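Local coordinates for Serine/threonine-protein kinase PknI (Mycobacterium tuberculosis, PDB 5XLM), which slows mycobacterial growth inside the infected host as a membrane-anchored serine/threonine kinase, the part here being its extracellular sensor domain, whose dimerisation probably activates the kinase, at residues A[77-82]-A[107-112]; A[81-86]-A[91-96]. All blocks are in the same frame, centred on the assembly; numbering follows the deposited sequence.

Interaction 1 of 2, residues A[77-82]-A[107-112]; sequences CLAAAT and GQWKSR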
loop_
_atom_site.group_PDB
_atom_site.type_symbol
_atom_site.label_atom_id
_atom_site.label_comp_id
_atom_site.label_asym_id
_atom_site.label_seq_id
_atom_site.Cartn_x
_atom_site.Cartn_y
_atom_site.Cartn_z
ATOM N N CYS A 77 11.700 -10.573 -3.035
ATOM C CA CYS A 77 10.274 -10.810 -3.217
ATOM C C CYS A 77 9.600 -9.497 -3.593
ATOM O O CYS A 77 9.754 -8.491 -2.893
ATOM C CB CYS A 77 9.632 -11.386 -1.952
ATOM S SG CYS A 77 9.984 -13.127 -1.616
ATOM N N LEU A 78 8.862 -9.510 -4.699
ATOM C CA LEU A 78 8.131 -8.346 -5.174
ATOM C C LEU A 78 6.640 -8.637 -5.175
ATOM O O LEU A 78 6.212 -9.775 -5.393
ATOM C CB LEU A 78 8.572 -7.944 -6.583
ATOM C CG LEU A 78 10.041 -7.580 -6.779
ATOM C CD1 LEU A 78 10.306 -7.283 -8.244
ATOM C CD2 LEU A 78 10.414 -6.392 -5.914
ATOM N N ALA A 79 5.849 -7.595 -4.941
ATOM C CA ALA A 79 4.400 -7.702 -4.933
ATOM C C ALA A 79 3.824 -6.591 -5.792
ATOM O O ALA A 79 4.232 -5.431 -5.671
ATOM C CB ALA A 79 3.845 -7.616 -3.507
ATOM N N ALA A 80 2.889 -6.949 -6.663
ATOM C CA ALA A 80 2.170 -5.996 -7.490
ATOM C C ALA A 80 0.711 -5.975 -7.067
ATOM O O ALA A 80 0.126 -7.023 -6.776
ATOM C CB ALA A 80 2.285 -6.354 -8.971
ATOM N N ALA A 81 0.127 -4.784 -7.023
ATOM C CA ALA A 81 -1.247 -4.620 -6.573
ATOM C C ALA A 81 -2.013 -3.759 -7.566
ATOM O O ALA A 81 -1.593 -2.637 -7.872
ATOM C CB ALA A 81 -1.300 -3.991 -5.177
ATOM N N THR A 82 -3.129 -4.284 -8.066
ATOM C CA THR A 82 -4.020 -3.531 -8.933
ATOM C C THR A 82 -5.290 -3.197 -8.164
ATOM O O THR A 82 -5.809 -4.030 -7.416
ATOM C CB THR A 82 -4.339 -4.295 -10.223
ATOM O OG1 THR A 82 -5.264 -3.530 -11.014
ATOM C CG2 THR A 82 -4.929 -5.668 -9.922
ATOM N N GLY A 107 12.483 -6.717 6.740
ATOM C CA GLY A 107 11.326 -7.172 7.482
ATOM C C GLY A 107 10.034 -6.441 7.203
ATOM O O GLY A 107 9.128 -6.479 8.040
ATOM N N GLN A 108 9.908 -5.781 6.053
ATOM C CA GLN A 108 8.686 -5.057 5.733
ATOM C C GLN A 108 8.520 -4.980 4.224
ATOM O O GLN A 108 9.496 -5.051 3.473
ATOM C CB GLN A 108 8.693 -3.642 6.320
ATOM C CG GLN A 108 9.664 -2.694 5.623
ATOM C CD GLN A 108 9.567 -1.271 6.139
ATOM O OE1 GLN A 108 8.797 -0.983 7.053
ATOM N NE2 GLN A 108 10.351 -0.374 5.556
ATOM N N TRP A 109 7.269 -4.838 3.791
ATOM C CA TRP A 109 6.951 -4.500 2.410
ATOM C C TRP A 109 6.957 -2.986 2.264
ATOM O O TRP A 109 6.374 -2.277 3.091
ATOM C CB TRP A 109 5.583 -5.050 2.007
ATOM C CG TRP A 109 5.481 -6.537 2.030
ATOM C CD1 TRP A 109 5.040 -7.310 3.062
ATOM C CD2 TRP A 109 5.816 -7.435 0.966
ATOM N NE1 TRP A 109 5.082 -8.638 2.709
ATOM C CE2 TRP A 109 5.554 -8.742 1.427
ATOM C CE3 TRP A 109 6.310 -7.264 -0.331
ATOM C CZ2 TRP A 109 5.772 -9.870 0.638
ATOM C CZ3 TRP A 109 6.528 -8.387 -1.113
ATOM C CH2 TRP A 109 6.259 -9.674 -0.626
ATOM N N LYS A 110 7.611 -2.489 1.219
ATOM C CA LYS A 110 7.667 -1.053 0.991
ATOM C C LYS A 110 7.553 -0.767 -0.495
ATOM O O LYS A 110 8.279 -1.355 -1.302
ATOM C CB LYS A 110 8.963 -0.445 1.548
ATOM C CG LYS A 110 9.044 1.062 1.354
ATOM C CD LYS A 110 9.946 1.732 2.384
ATOM C CE LYS A 110 11.413 1.424 2.136
ATOM N NZ LYS A 110 12.307 2.256 2.991
ATOM N N SER A 111 6.634 0.125 -0.848
ATOM C CA SER A 111 6.509 0.558 -2.227
ATOM C C SER A 111 7.622 1.541 -2.563
ATOM O O SER A 111 8.201 2.186 -1.685
ATOM C CB SER A 111 5.143 1.203 -2.467
ATOM O OG SER A 111 5.002 2.399 -1.717
ATOM N N ARG A 112 7.929 1.651 -3.846
ATOM C CA ARG A 112 8.968 2.587 -4.231
ATOM C C ARG A 112 8.469 4.018 -4.048
ATOM O O ARG A 112 7.276 4.291 -4.228
ATOM C CB ARG A 112 9.405 2.363 -5.682
ATOM C CG ARG A 112 8.397 2.795 -6.728
ATOM C CD ARG A 112 9.058 2.944 -8.091
ATOM N NE ARG A 112 9.548 1.670 -8.612
ATOM C CZ ARG A 112 8.965 0.994 -9.598
ATOM N NH1 ARG A 112 9.480 -0.156 -10.012
ATOM N NH2 ARG A 112 7.874 1.474 -10.179
#

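Interaction 2 of 2, residues A[81-86]-A[91-96]; sequences ATMLDD and QAKTPP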
loop_
_atom_site.group_PDB
_atom_site.type_symbol
_atom_site.label_atom_id
_atom_site.label_comp_id
_atom_site.label_asym_id
_atom_site.label_seq_id
_atom_site.Cartn_x
_atom_site.Cartn_y
_atom_site.Cartn_z
ATOM N N ALA A 81 0.127 -4.784 -7.023
ATOM C CA ALA A 81 -1.247 -4.620 -6.573
ATOM C C ALA A 81 -2.013 -3.759 -7.566
ATOM O O ALA A 81 -1.593 -2.637 -7.872
ATOM C CB ALA A 81 -1.300 -3.991 -5.177
ATOM N N THR A 82 -3.129 -4.284 -8.066
ATOM C CA THR A 82 -4.020 -3.531 -8.933
ATOM C C THR A 82 -5.290 -3.197 -8.164
ATOM O O THR A 82 -5.809 -4.030 -7.416
ATOM C CB THR A 82 -4.339 -4.295 -10.223
ATOM O OG1 THR A 82 -5.264 -3.530 -11.014
ATOM C CG2 THR A 82 -4.929 -5.668 -9.922
ATOM N N MET A 83 -5.773 -1.971 -8.336
ATOM C CA MET A 83 -6.889 -1.485 -7.538
ATOM C C MET A 83 -8.207 -2.074 -8.022
ATOM O O MET A 83 -8.467 -2.157 -9.225
ATOM C CB MET A 83 -6.952 0.040 -7.586
ATOM C CG MET A 83 -7.835 0.657 -6.520
ATOM S SD MET A 83 -7.740 2.458 -6.533
ATOM C CE MET A 83 -8.728 2.874 -5.099
ATOM N N LEU A 84 -9.034 -2.486 -7.070
ATOM C CA LEU A 84 -10.364 -2.999 -7.349
ATOM C C LEU A 84 -11.396 -1.898 -7.132
ATOM O O LEU A 84 -11.115 -0.852 -6.540
ATOM C CB LEU A 84 -10.661 -4.213 -6.465
ATOM C CG LEU A 84 -9.649 -5.362 -6.536
ATOM C CD1 LEU A 84 -9.994 -6.426 -5.509
ATOM C CD2 LEU A 84 -9.591 -5.960 -7.936
ATOM N N ASP A 85 -12.604 -2.138 -7.632
ATOM C CA ASP A 85 -13.665 -1.154 -7.479
ATOM C C ASP A 85 -14.146 -1.116 -6.032
ATOM O O ASP A 85 -14.051 -2.101 -5.296
ATOM C CB ASP A 85 -14.821 -1.463 -8.429
ATOM C CG ASP A 85 -15.714 -0.262 -8.671
ATOM O OD1 ASP A 85 -16.395 0.176 -7.720
ATOM O OD2 ASP A 85 -15.715 0.257 -9.809
ATOM N N ASP A 86 -14.665 0.046 -5.627
ATOM C CA ASP A 86 -14.986 0.266 -4.220
ATOM C C ASP A 86 -16.108 -0.651 -3.746
ATOM O O ASP A 86 -16.027 -1.226 -2.653
ATOM C CB ASP A 86 -15.361 1.729 -3.987
ATOM C CG ASP A 86 -14.163 2.652 -4.048
ATOM O OD1 ASP A 86 -13.030 2.180 -3.812
ATOM O OD2 ASP A 86 -14.356 3.854 -4.324
ATOM N N GLN A 91 -14.132 -6.668 -9.750
ATOM C CA GLN A 91 -13.769 -5.943 -10.958
ATOM C C GLN A 91 -12.692 -4.916 -10.637
ATOM O O GLN A 91 -12.671 -4.344 -9.542
ATOM C CB GLN A 91 -14.997 -5.250 -11.564
ATOM C CG GLN A 91 -14.716 -4.455 -12.830
ATOM C CD GLN A 91 -15.953 -3.760 -13.365
ATOM O OE1 GLN A 91 -17.007 -3.767 -12.728
ATOM N NE2 GLN A 91 -15.831 -3.157 -14.543
ATOM N N ALA A 92 -11.790 -4.695 -11.592
ATOM C CA ALA A 92 -10.783 -3.662 -11.432
ATOM C C ALA A 92 -11.437 -2.283 -11.407
ATOM O O ALA A 92 -12.562 -2.086 -11.873
ATOM C CB ALA A 92 -9.750 -3.739 -12.555
ATOM N N LYS A 93 -10.709 -1.321 -10.846
ATOM C CA LYS A 93 -11.233 0.031 -10.709
ATOM C C LYS A 93 -11.436 0.673 -12.076
ATOM O O LYS A 93 -10.623 0.505 -12.989
ATOM C CB LYS A 93 -10.279 0.876 -9.863
ATOM C CG LYS A 93 -10.803 2.261 -9.506
ATOM C CD LYS A 93 -11.852 2.203 -8.408
ATOM C CE LYS A 93 -12.271 3.600 -7.987
ATOM N NZ LYS A 93 -13.267 3.577 -6.882
ATOM N N THR A 94 -12.535 1.412 -12.213
ATOM C CA THR A 94 -12.846 2.147 -13.434
ATOM C C THR A 94 -12.889 3.634 -13.110
ATOM O O THR A 94 -13.686 4.049 -12.252
ATOM C CB THR A 94 -14.179 1.691 -14.033
ATOM O OG1 THR A 94 -15.238 1.949 -13.103
ATOM C CG2 THR A 94 -14.142 0.202 -14.347
ATOM N N PRO A 95 -12.065 4.482 -13.750
ATOM C CA PRO A 95 -11.101 4.164 -14.811
ATOM C C PRO A 95 -9.900 3.358 -14.314
ATOM O O PRO A 95 -9.682 3.295 -13.103
ATOM C CB PRO A 95 -10.659 5.548 -15.299
ATOM C CG PRO A 95 -10.814 6.420 -14.109
ATOM C CD PRO A 95 -12.040 5.915 -13.402
ATOM N N PRO A 96 -9.149 2.745 -15.231
ATOM C CA PRO A 96 -7.982 1.957 -14.816
ATOM C C PRO A 96 -6.992 2.793 -14.019
ATOM O O PRO A 96 -6.721 3.952 -14.342
ATOM C CB PRO A 96 -7.379 1.489 -16.145
ATOM C CG PRO A 96 -8.529 1.474 -17.085
ATOM C CD PRO A 96 -9.404 2.625 -16.678
#

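Interaction 1 of 2, residues A[77-82]-A[107-112]
With CG of Trp109 anti to its carbonyl carbon (chi1 -63°) and the indole turned roughly perpendicular to the CA-CB-CG plane (chi2 94°), the six-membered ring is carried from strand 108-111 across to Cys77 and Ala79 of strand 77-82. In Cys77 a like torsion sets SG beside the backbone N, in the disulfide to Cys72, and leaves CB to meet the indole. The touching falls to the six-membered ring, through CE3, CZ3 and CH2. CZ3 lies 3.7 Å from Ala79 CB, and the methyl approaches the ring obliquely. CH2 rests 4.0 Å from Cys77 CB. Between these two side chains the intervening backbone closes on the same corner: Cys77 O comes obliquely to 3.7 Å from CZ3, while Leu78 C stands near the ring plane, 4.1 Å from the same carbon.

The two strands are not paired with each other. Strand 100-105 runs between them in the antiparallel sheet, bonded through its backbone to Cys77 and Ala79 on one flank and paired with strand 108-117 on the other. The short segments cross at -54° with axes 8.6 Å apart at closest approach, and the indole spans that distance. It is therefore a contact within one curled antiparallel sheet, made on the face that carries Cys77, Ala79 and Trp109. Phe104 of the central strand packs edge-to-face with the indole, and Leu36 and Pro140 add further cover.

All that passes between the segments is van der Waals contact, with 131 Å² buried in all. This contact is largely apolar and undirected: the ring lies against Cys77 CB and the Ala79 methyl, while the directed backbone bonds of Cys77 and Ala79 go to Phe104 and Met102 of strand 100-105.

Interaction 2 of 2, residues A[81-86]-A[91-96]
Met83 and Lys93 meet through backbone and side chain where strand 77-83 runs out into the long connection to strand 100-105, and the chain folds back on itself in a single beta bridge, Leu84 with Ala92, an antiparallel, non-hydrogen-bonded pair. Two backbone bonds flank it. Lys93 N donates to Met83 O at 2.9 Å, the donor well out of the carbonyl plane (35°). Asp85 N donates to Gln91 O, also at 2.9 Å, in a straighter approach to the acceptor (C=O...N angle 158°). Each carbonyl also takes a CA-H...O contact: Ala92 CA lies 3.5 Å from Met83 O, and Leu84 CA is as close to Gln91 O. Here the packing is tight, with the CA atoms of Leu84 and Ala92 only 4.2 Å apart. Leu84 CB and CD2 still lie against Gln91 O, while the side chain also touches Pro179.

Outside the bridge the contact loosens. The side chains of Met83 and Lys93 lie alongside, pointing the same way, and Met83 CB and CG both lie 4.1 Å from Lys93 CB, while Met83 reaches back to Thr64 and Trp66 of strand 62-72. Asp85 and Thr94 approach at an angle, but OD2 of the aspartate and OG1 of the threonine stay 3.7 Å apart, and Gln91 and Thr94 are exposed.

Lys93 is the residue most covered by the facing segment. Its bend at chi2 (76°) brings the aliphatic chain over the backbone of residues 84 and 85, with CD 3.7 Å from Leu84 O. The carbonyl of Asp86 meanwhile accepts a bond from His89 within the loop. At the far end of the lysine, NZ forms a salt bridge with Asp86, closing to 2.8 Å from OD2.

Interactions 1 and 2 draw on the same strand, 77-83, at its two ends, and share Ala81 and Thr82, which make no close contact in either; their centres are 18 Å apart. Interaction 1 is the more interior, about 8 Å from the centre of the chain, and apolar: one indole reaches past an intervening strand. Interaction 2 lies on the surface, about 14 Å from that centre, where the strand gives way to loop, and relies on backbone bonds and a salt bridge. The buried area runs the other way, 131 against 387 Å². One therefore packs strands within the curled sheet, whereas the other joins the end of strand 77-83 to the loop that follows it.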